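PDB 3PGB: putative uncharacterized protein from Emericella nidulans, which probably oxidises primary amines to aldehydes as a copper amine oxidase, using one copper ion and one topaquinone cofactor in each subunit of a dimer. Local coordinates for residues L204-G209 with F299-P304; L415-D420 with H441-C446; L447-A452 with V471-R476. One frame throughout, in Å; residues are numbered along the deposited sequence.

Contact 1: residues L204-G209 with F299-P304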
loop_
_atom_site.group_PDB
_atom_site.type_symbol
_atom_site.label_atom_id
_atom_site.label_comp_id
_atom_site.label_asym_id
_atom_site.label_seq_id
_atom_site.Cartn_x
_atom_site.Cartn_y
_atom_site.Cartn_z
ATOM N N LEU A 204 -35.968 -11.598 -30.439
ATOM C CA LEU A 204 -36.999 -12.299 -29.665
ATOM C C LEU A 204 -36.630 -13.767 -29.486
ATOM O O LEU A 204 -36.828 -14.338 -28.416
ATOM C CB LEU A 204 -38.369 -12.198 -30.356
ATOM C CG LEU A 204 -39.308 -11.084 -29.885
ATOM C CD1 LEU A 204 -40.461 -10.907 -30.866
ATOM C CD2 LEU A 204 -39.828 -11.391 -28.481
ATOM N N ASP A 205 -36.104 -14.373 -30.546
ATOM C CA ASP A 205 -35.726 -15.786 -30.521
ATOM C C ASP A 205 -34.460 -16.026 -29.688
ATOM O O ASP A 205 -34.280 -17.093 -29.100
ATOM C CB ASP A 205 -35.504 -16.292 -31.945
ATOM C CG ASP A 205 -35.442 -17.802 -32.021
ATOM O OD1 ASP A 205 -36.416 -18.449 -31.586
ATOM O OD2 ASP A 205 -34.428 -18.341 -32.520
ATOM N N LEU A 206 -33.596 -15.019 -29.640
ATOM C CA LEU A 206 -32.284 -15.157 -29.033
ATOM C C LEU A 206 -32.393 -14.946 -27.529
ATOM O O LEU A 206 -31.822 -15.711 -26.751
ATOM C CB LEU A 206 -31.315 -14.147 -29.671
ATOM C CG LEU A 206 -29.880 -14.542 -30.042
ATOM C CD1 LEU A 206 -29.759 -15.978 -30.510
ATOM C CD2 LEU A 206 -29.380 -13.600 -31.135
ATOM N N TRP A 207 -33.141 -13.916 -27.125
ATOM C CA TRP A 207 -33.210 -13.496 -25.722
ATOM C C TRP A 207 -34.607 -13.084 -25.216
ATOM O O TRP A 207 -34.710 -12.440 -24.168
ATOM C CB TRP A 207 -32.274 -12.308 -25.500
ATOM C CG TRP A 207 -30.994 -12.337 -26.266
ATOM C CD1 TRP A 207 -29.980 -13.245 -26.148
ATOM C CD2 TRP A 207 -30.572 -11.390 -27.247
ATOM N NE1 TRP A 207 -28.958 -12.927 -27.004
ATOM C CE2 TRP A 207 -29.295 -11.791 -27.693
ATOM C CE3 TRP A 207 -31.150 -10.245 -27.800
ATOM C CZ2 TRP A 207 -28.585 -11.081 -28.668
ATOM C CZ3 TRP A 207 -30.443 -9.537 -28.767
ATOM C CH2 TRP A 207 -29.176 -9.961 -29.190
ATOM N N ASN A 208 -35.670 -13.456 -25.936
ATOM C CA ASN A 208 -37.046 -13.027 -25.607
ATOM C C ASN A 208 -37.152 -11.515 -25.398
ATOM O O ASN A 208 -37.832 -11.062 -24.483
ATOM C CB ASN A 208 -37.589 -13.776 -24.372
ATOM C CG ASN A 208 -37.790 -15.271 -24.618
ATOM O OD1 ASN A 208 -37.909 -15.718 -25.761
ATOM N ND2 ASN A 208 -37.839 -16.048 -23.539
ATOM N N GLY A 209 -36.484 -10.738 -26.250
ATOM C CA GLY A 209 -36.450 -9.284 -26.094
ATOM C C GLY A 209 -36.477 -8.474 -27.378
ATOM O O GLY A 209 -36.281 -9.005 -28.467
ATOM N N PHE A 299 -27.336 -23.431 -36.970
ATOM C CA PHE A 299 -26.837 -22.151 -36.471
ATOM C C PHE A 299 -26.756 -22.143 -34.949
ATOM O O PHE A 299 -27.718 -22.493 -34.267
ATOM C CB PHE A 299 -27.731 -21.012 -36.942
ATOM C CG PHE A 299 -27.209 -19.652 -36.597
ATOM C CD1 PHE A 299 -26.348 -18.987 -37.457
ATOM C CD2 PHE A 299 -27.584 -19.031 -35.418
ATOM C CE1 PHE A 299 -25.871 -17.725 -37.147
ATOM C CE2 PHE A 299 -27.109 -17.779 -35.097
ATOM C CZ PHE A 299 -26.253 -17.119 -35.962
ATOM N N VAL A 300 -25.605 -21.728 -34.430
ATOM C CA VAL A 300 -25.354 -21.734 -32.995
ATOM C C VAL A 300 -25.945 -20.486 -32.343
ATOM O O VAL A 300 -25.543 -19.362 -32.646
ATOM C CB VAL A 300 -23.846 -21.824 -32.694
ATOM C CG1 VAL A 300 -23.582 -21.653 -31.211
ATOM C CG2 VAL A 300 -23.296 -23.155 -33.186
ATOM N N LYS A 301 -26.910 -20.705 -31.454
ATOM C CA LYS A 301 -27.558 -19.634 -30.714
ATOM C C LYS A 301 -27.025 -19.683 -29.300
ATOM O O LYS A 301 -27.080 -20.734 -28.664
ATOM C CB LYS A 301 -29.073 -19.828 -30.710
ATOM C CG LYS A 301 -29.692 -19.804 -32.097
ATOM C CD LYS A 301 -31.182 -20.143 -32.064
ATOM C CE LYS A 301 -31.779 -20.120 -33.468
ATOM N NZ LYS A 301 -33.200 -20.569 -33.521
ATOM N N LEU A 302 -26.499 -18.560 -28.817
ATOM C CA LEU A 302 -25.878 -18.502 -27.491
ATOM C C LEU A 302 -26.754 -17.747 -26.486
ATOM O O LEU A 302 -27.479 -16.817 -26.846
ATOM C CB LEU A 302 -24.489 -17.863 -27.588
ATOM C CG LEU A 302 -23.502 -18.586 -28.511
ATOM C CD1 LEU A 302 -22.196 -17.812 -28.627
ATOM C CD2 LEU A 302 -23.239 -20.007 -28.029
ATOM N N LYS A 303 -26.657 -18.152 -25.221
ATOM C CA LYS A 303 -27.577 -17.702 -24.175
ATOM C C LYS A 303 -27.327 -16.258 -23.716
ATOM O O LYS A 303 -26.192 -15.785 -23.731
ATOM C CB LYS A 303 -27.485 -18.634 -22.957
ATOM C CG LYS A 303 -27.888 -20.097 -23.204
ATOM C CD LYS A 303 -27.463 -20.969 -22.006
ATOM C CE LYS A 303 -27.520 -22.479 -22.294
ATOM N NZ LYS A 303 -28.881 -23.056 -22.076
ATOM N N PRO A 304 -28.391 -15.561 -23.284
ATOM C CA PRO A 304 -28.246 -14.227 -22.723
ATOM C C PRO A 304 -27.725 -14.227 -21.291
ATOM O O PRO A 304 -27.767 -15.251 -20.604
ATOM C CB PRO A 304 -29.677 -13.709 -22.703
ATOM C CG PRO A 304 -30.484 -14.911 -22.496
ATOM C CD PRO A 304 -29.794 -16.002 -23.258
HETATM O O HOH W 1 -30.043 -17.669 -26.909
HETATM O O HOH W 2 -26.298 -14.061 -27.380
#
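Asp-205 and Lys-301 form the ionic part of this contact. Lys-301 NZ donates to Asp-205 OD2 at 2.7 Å and meets the syn lone pair of that oxygen. The lysine chain is fully extended beyond CG, and it meets the aspartate roughly perpendicularly. The same OD2 also bonds to the hydroxyl of Tyr-294, so two groups grip one carboxylate oxygen.

The apolar part has two pieces. Leu-206 CD1 rests on the root of the lysine, 3.9 Å from Lys-301 CB. Trp-207 and Pro-304 run antiparallel alongside one another. The pyrrole side of the indole meets the proline, with Trp-207 CD1 3.5 Å from Pro-304 CB. Pro-304 CD lies at the indole edge, in its plane.

The rest is water-mediated. One water donates to Leu-206 O and to Leu-302 O, each at 2.7 Å. A second water accepts from Trp-207 NE1 at 2.9 Å and donates to Leu-302 O at 3.0 Å. Leu-302 O thus takes two water bonds, and the buried indole N-H has a partner.

The contact joins the last turn of helix 200-207 to the loop that follows helix 287-294. It is a helix end packed on an irregular loop, away from the copper and topaquinone. Tyr-294 of helix 287-294 packs on Leu-206 and Lys-301. Strand 255-263 lies against Trp-207 and Pro-304 through Leu-256, and Leu-258 also touches the tryptophan.

Contact 2: residues L415-D420 with H441-C446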
loop_
_atom_site.group_PDB
_atom_site.type_symbol
_atom_site.label_atom_id
_atom_site.label_comp_id
_atom_site.label_asym_id
_atom_site.label_seq_id
_atom_site.Cartn_x
_atom_site.Cartn_y
_atom_site.Cartn_z
ATOM N N LEU A 415 -22.180 11.915 0.026
ATOM C CA LEU A 415 -21.611 10.718 0.644
ATOM C C LEU A 415 -22.559 10.149 1.697
ATOM O O LEU A 415 -23.328 10.890 2.312
ATOM C CB LEU A 415 -20.269 11.061 1.293
ATOM C CG LEU A 415 -19.223 11.665 0.353
ATOM C CD1 LEU A 415 -17.947 11.999 1.106
ATOM C CD2 LEU A 415 -18.925 10.711 -0.797
ATOM N N LEU A 416 -22.516 8.835 1.901
ATOM C CA LEU A 416 -23.247 8.229 3.008
ATOM C C LEU A 416 -22.411 8.406 4.263
ATOM O O LEU A 416 -21.314 7.857 4.373
ATOM C CB LEU A 416 -23.530 6.748 2.758
ATOM C CG LEU A 416 -24.461 6.407 1.589
ATOM C CD1 LEU A 416 -24.844 4.938 1.646
ATOM C CD2 LEU A 416 -25.722 7.271 1.585
ATOM N N LYS A 417 -22.933 9.185 5.205
ATOM C CA LYS A 417 -22.204 9.508 6.427
ATOM C C LYS A 417 -22.042 8.268 7.285
ATOM O O LYS A 417 -22.962 7.472 7.400
ATOM C CB LYS A 417 -22.922 10.606 7.205
ATOM C CG LYS A 417 -22.900 11.937 6.494
ATOM C CD LYS A 417 -23.930 12.908 7.028
ATOM C CE LYS A 417 -23.782 14.258 6.351
ATOM N NZ LYS A 417 -25.064 14.725 5.773
ATOM N N GLY A 418 -20.853 8.099 7.853
ATOM C CA GLY A 418 -20.529 6.915 8.644
ATOM C C GLY A 418 -20.047 5.729 7.822
ATOM O O GLY A 418 -19.521 4.769 8.385
ATOM N N TYR A 419 -20.217 5.783 6.498
ATOM C CA TYR A 419 -19.821 4.686 5.622
ATOM C C TYR A 419 -18.720 5.114 4.657
ATOM O O TYR A 419 -17.635 4.543 4.663
ATOM C CB TYR A 419 -21.044 4.127 4.881
ATOM C CG TYR A 419 -21.935 3.297 5.784
ATOM C CD1 TYR A 419 -22.736 3.902 6.745
ATOM C CD2 TYR A 419 -21.953 1.905 5.702
ATOM C CE1 TYR A 419 -23.541 3.150 7.589
ATOM C CE2 TYR A 419 -22.763 1.143 6.544
ATOM C CZ TYR A 419 -23.552 1.778 7.484
ATOM O OH TYR A 419 -24.356 1.051 8.332
ATOM N N ASP A 420 -18.996 6.124 3.839
ATOM C CA ASP A 420 -17.992 6.682 2.937
ATOM C C ASP A 420 -16.879 7.383 3.710
ATOM O O ASP A 420 -15.726 7.342 3.298
ATOM C CB ASP A 420 -18.639 7.663 1.955
ATOM C CG ASP A 420 -19.407 6.960 0.848
ATOM O OD1 ASP A 420 -18.862 6.003 0.260
ATOM O OD2 ASP A 420 -20.549 7.369 0.558
ATOM N N HIS A 441 -24.266 19.371 -4.837
ATOM C CA HIS A 441 -24.170 18.080 -4.172
ATOM C C HIS A 441 -23.869 18.339 -2.706
ATOM O O HIS A 441 -22.743 18.699 -2.348
ATOM C CB HIS A 441 -23.051 17.228 -4.778
ATOM C CG HIS A 441 -23.324 16.778 -6.179
ATOM N ND1 HIS A 441 -24.525 16.213 -6.559
ATOM C CD2 HIS A 441 -22.547 16.797 -7.287
ATOM C CE1 HIS A 441 -24.478 15.910 -7.844
ATOM N NE2 HIS A 441 -23.287 16.249 -8.309
ATOM N N VAL A 442 -24.880 18.160 -1.860
ATOM C CA VAL A 442 -24.745 18.454 -0.443
ATOM C C VAL A 442 -23.836 17.423 0.198
ATOM O O VAL A 442 -23.995 16.237 -0.047
ATOM C CB VAL A 442 -26.113 18.440 0.270
ATOM C CG1 VAL A 442 -25.934 18.594 1.784
ATOM C CG2 VAL A 442 -27.003 19.536 -0.282
ATOM N N ASP A 443 -22.882 17.880 1.003
ATOM C CA ASP A 443 -22.013 16.984 1.754
ATOM C C ASP A 443 -21.411 15.920 0.841
ATOM O O ASP A 443 -21.604 14.714 1.039
ATOM C CB ASP A 443 -22.785 16.342 2.907
ATOM C CG ASP A 443 -23.346 17.366 3.882
ATOM O OD1 ASP A 443 -24.325 17.035 4.584
ATOM O OD2 ASP A 443 -22.814 18.494 3.958
ATOM N N SER A 444 -20.691 16.395 -0.170
ATOM C CA SER A 444 -20.009 15.532 -1.129
ATOM C C SER A 444 -18.493 15.487 -0.901
ATOM O O SER A 444 -17.844 14.551 -1.341
ATOM C CB SER A 444 -20.325 15.976 -2.555
ATOM O OG SER A 444 -20.399 17.385 -2.645
ATOM N N LEU A 445 -17.929 16.494 -0.239
ATOM C CA LEU A 445 -16.557 16.402 0.269
ATOM C C LEU A 445 -16.627 16.041 1.745
ATOM O O LEU A 445 -17.576 16.423 2.433
ATOM C CB LEU A 445 -15.805 17.723 0.125
ATOM C CG LEU A 445 -15.441 18.208 -1.276
ATOM C CD1 LEU A 445 -14.799 19.592 -1.207
ATOM C CD2 LEU A 445 -14.517 17.220 -1.987
ATOM N N CYS A 446 -15.634 15.311 2.236
ATOM C CA CYS A 446 -15.510 15.111 3.671
ATOM C C CYS A 446 -14.083 15.359 4.145
ATOM O O CYS A 446 -13.116 15.222 3.385
ATOM C CB CYS A 446 -16.021 13.726 4.087
ATOM S SG CYS A 446 -14.970 12.337 3.687
#
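Leu-415 and Asp-443 are joined through their backbones. Leu-415 N donates to Asp-443 O at 3.0 Å, with an almost straight N-H...O angle of 172°. Beside this bond the leucine side chain lies along the turning chain. Its CD1 is 3.5 Å from Ser-444 O and 3.9 Å from Cys-446 CB.

The second link is ionic. Lys-417 NZ reaches Asp-443 OD1 at 2.7 Å. It comes from the anti side of that oxygen, 26° out of the carboxylate plane. The lysine is extended as far as CE and bends only at its last torsion (chi4 127°), which turns the ammonium group to the acid.

Further bonds shape each segment. Leu-416 N donates to Asp-420 OD2 at 2.8 Å, and Leu-416 O accepts from both Tyr-419 N and Asp-420 N. These bonds close a turn over 416-420. Asp-443 has positive phi at the corner of its chain. Next to it, Ser-444 OG donates to His-441 O at 2.7 Å. Ser-444 and Leu-445 form a classic beta bulge against the neighbouring strand 426-434. Cys-446 carries the disulfide to Cys-421, just after the turn.

Tyr-427 makes a cation-pi contact with Lys-417. This ring and the carboxylate of Asp-443 would both favour a charged lysine. The loop is therefore held to the strand in three ways: by a backbone bond, an ion pair and a nearby covalent bridge.

Contact 3: residues L447-A452 with V471-R476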
loop_
_atom_site.group_PDB
_atom_site.type_symbol
_atom_site.label_atom_id
_atom_site.label_comp_id
_atom_site.label_asym_id
_atom_site.label_seq_id
_atom_site.Cartn_x
_atom_site.Cartn_y
_atom_site.Cartn_z
ATOM N N LEU A 447 -13.979 15.768 5.403
ATOM C CA LEU A 447 -12.712 16.089 6.032
ATOM C C LEU A 447 -12.715 15.383 7.368
ATOM O O LEU A 447 -13.705 15.455 8.094
ATOM C CB LEU A 447 -12.592 17.600 6.255
ATOM C CG LEU A 447 -12.485 18.512 5.030
ATOM C CD1 LEU A 447 -12.580 19.970 5.440
ATOM C CD2 LEU A 447 -11.181 18.246 4.280
ATOM N N PHE A 448 -11.625 14.705 7.708
ATOM C CA PHE A 448 -11.553 14.051 9.001
ATOM C C PHE A 448 -10.153 13.636 9.409
ATOM O O PHE A 448 -9.316 13.284 8.575
ATOM C CB PHE A 448 -12.463 12.814 9.029
ATOM C CG PHE A 448 -12.119 11.781 7.996
ATOM C CD1 PHE A 448 -12.616 11.878 6.707
ATOM C CD2 PHE A 448 -11.297 10.707 8.316
ATOM C CE1 PHE A 448 -12.304 10.923 5.752
ATOM C CE2 PHE A 448 -10.981 9.752 7.364
ATOM C CZ PHE A 448 -11.485 9.860 6.082
ATOM N N GLU A 449 -9.923 13.674 10.717
ATOM C CA GLU A 449 -8.781 13.002 11.315
ATOM C C GLU A 449 -9.081 11.509 11.465
ATOM O O GLU A 449 -10.238 11.100 11.580
ATOM C CB GLU A 449 -8.456 13.594 12.681
ATOM C CG GLU A 449 -7.715 14.903 12.632
ATOM C CD GLU A 449 -7.059 15.210 13.959
ATOM O OE1 GLU A 449 -7.747 15.074 14.990
ATOM O OE2 GLU A 449 -5.861 15.564 13.979
ATOM N N PHE A 450 -8.032 10.700 11.468
ATOM C CA PHE A 450 -8.187 9.263 11.634
ATOM C C PHE A 450 -6.964 8.713 12.337
ATOM O O PHE A 450 -5.841 8.945 11.902
ATOM C CB PHE A 450 -8.380 8.586 10.272
ATOM C CG PHE A 450 -8.881 7.176 10.360
ATOM C CD1 PHE A 450 -10.244 6.907 10.339
ATOM C CD2 PHE A 450 -7.991 6.115 10.466
ATOM C CE1 PHE A 450 -10.710 5.604 10.425
ATOM C CE2 PHE A 450 -8.451 4.804 10.552
ATOM C CZ PHE A 450 -9.808 4.549 10.528
ATOM N N ASP A 451 -7.187 8.013 13.444
ATOM C CA ASP A 451 -6.109 7.364 14.185
ATOM C C ASP A 451 -5.813 6.029 13.519
ATOM O O ASP A 451 -6.594 5.094 13.638
ATOM C CB ASP A 451 -6.515 7.158 15.643
ATOM C CG ASP A 451 -5.398 6.571 16.492
ATOM O OD1 ASP A 451 -5.618 6.383 17.704
ATOM O OD2 ASP A 451 -4.304 6.297 15.969
ATOM N N ALA A 452 -4.685 5.958 12.812
ATOM C CA ALA A 452 -4.309 4.763 12.052
ATOM C C ALA A 452 -4.225 3.551 12.958
ATOM O O ALA A 452 -3.883 3.674 14.137
ATOM C CB ALA A 452 -2.984 4.978 11.350
ATOM N N VAL A 471 -1.786 9.813 13.880
ATOM C CA VAL A 471 -3.017 10.539 13.610
ATOM C C VAL A 471 -2.824 11.375 12.350
ATOM O O VAL A 471 -1.908 12.202 12.289
ATOM C CB VAL A 471 -3.414 11.441 14.791
ATOM C CG1 VAL A 471 -4.742 12.127 14.504
ATOM C CG2 VAL A 471 -3.500 10.623 16.072
ATOM N N TYR A 472 -3.672 11.145 11.348
ATOM C CA TYR A 472 -3.544 11.810 10.054
ATOM C C TYR A 472 -4.858 12.430 9.572
ATOM O O TYR A 472 -5.937 12.041 10.024
ATOM C CB TYR A 472 -2.996 10.829 9.008
ATOM C CG TYR A 472 -3.895 9.656 8.681
ATOM C CD1 TYR A 472 -4.763 9.696 7.598
ATOM C CD2 TYR A 472 -3.852 8.491 9.439
ATOM C CE1 TYR A 472 -5.587 8.617 7.297
ATOM C CE2 TYR A 472 -4.663 7.413 9.142
ATOM C CZ TYR A 472 -5.529 7.482 8.072
ATOM O OH TYR A 472 -6.328 6.403 7.784
ATOM N N PHE A 473 -4.746 13.384 8.645
ATOM C CA PHE A 473 -5.893 14.118 8.101
ATOM C C PHE A 473 -6.198 13.701 6.660
ATOM O O PHE A 473 -5.281 13.512 5.865
ATOM C CB PHE A 473 -5.607 15.614 8.167
ATOM C CG PHE A 473 -6.764 16.477 7.779
ATOM C CD1 PHE A 473 -7.753 16.782 8.700
ATOM C CD2 PHE A 473 -6.852 17.011 6.502
ATOM C CE1 PHE A 473 -8.825 17.590 8.348
ATOM C CE2 PHE A 473 -7.918 17.818 6.141
ATOM C CZ PHE A 473 -8.908 18.111 7.066
ATOM N N THR A 474 -7.485 13.571 6.339
ATOM C CA THR A 474 -7.941 13.125 5.013
ATOM C C THR A 474 -8.975 14.070 4.416
ATOM O O THR A 474 -9.896 14.503 5.103
ATOM C CB THR A 474 -8.595 11.710 5.072
ATOM O OG1 THR A 474 -7.618 10.723 5.440
ATOM C CG2 THR A 474 -9.212 11.337 3.729
ATOM N N LEU A 475 -8.806 14.395 3.139
ATOM C CA LEU A 475 -9.819 15.106 2.362
ATOM C C LEU A 475 -10.272 14.137 1.299
ATOM O O LEU A 475 -9.437 13.601 0.570
ATOM C CB LEU A 475 -9.240 16.363 1.705
ATOM C CG LEU A 475 -10.087 17.068 0.625
ATOM C CD1 LEU A 475 -11.536 17.279 1.068
ATOM C CD2 LEU A 475 -9.465 18.401 0.233
ATOM N N ARG A 476 -11.577 13.901 1.204
ATOM C CA ARG A 476 -12.070 12.874 0.296
ATOM C C ARG A 476 -13.259 13.293 -0.564
ATOM O O ARG A 476 -14.122 14.055 -0.141
ATOM C CB ARG A 476 -12.418 11.622 1.090
ATOM C CG ARG A 476 -13.100 10.532 0.299
ATOM C CD ARG A 476 -13.223 9.284 1.129
ATOM N NE ARG A 476 -11.923 8.773 1.560
ATOM C CZ ARG A 476 -11.751 7.854 2.507
ATOM N NH1 ARG A 476 -12.796 7.330 3.147
ATOM N NH2 ARG A 476 -10.521 7.453 2.823
#
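Leu-447, Phe-473 and Leu-475 pack together on one face of two antiparallel strands. Leu-447 CD2 sits 3.4 Å from Leu-475 CD1 and 3.6 Å from Phe-473 CZ. On the other face, Thr-474 CB lies over the Phe-448 ring, 3.9 Å from its centroid, in a CH-pi contact. The phenylalanine CG stands between backbone N and carbonyl carbon (chi1 60°), which leans the ring across to the threonine. Phe-450 CB lies likewise over the Tyr-472 ring, and Ala-452 CB meets the edge of that ring. The Phe-450 and Tyr-472 rings are oblique, with planes at 50°.

Between the faces, Phe-448 pairs with Thr-474 and Phe-450 with Tyr-472, each by two backbone bonds. Phe-450 N to Tyr-472 O is 2.9 Å.

At the polar edge, the Arg-476 guanidinium has Phe-448 CZ over one face. Its NE bonds to Ser-489, and its NH1 to Asp-453 O of the second subunit. Glu-449 OE2 pairs with Arg-337, and Asp-451 OD1 with Lys-469.

This is regular antiparallel sheet pairing, with alternate residues on opposite faces. It belongs to the large beta-sandwich catalytic domain of copper amine oxidases, here at the dimer interface.

Contacts 2 and 3 are neighbours, with centres about 14 Å apart. Both use strand 437-451, and contact 3 pairs it with strand 464-479. Two probable hydrogen bonds join them: Asp-420 O to Arg-476 NH1 at 2.9 Å and Cys-446 O to Arg-476 N at 3.0 Å. Arg-476 thus ties the 415-420 turn to the sheet. Both contacts also touch the second subunit. Contact 1 stands apart, its centre about 43 Å from that of contact 2 and about 52 Å from that of contact 3. It touches neither, and its nearest atoms are about 30 Å from contact 2. None of the three includes the copper ligands His-532, His-534 and His-698 or the topaquinone at Tyr-484.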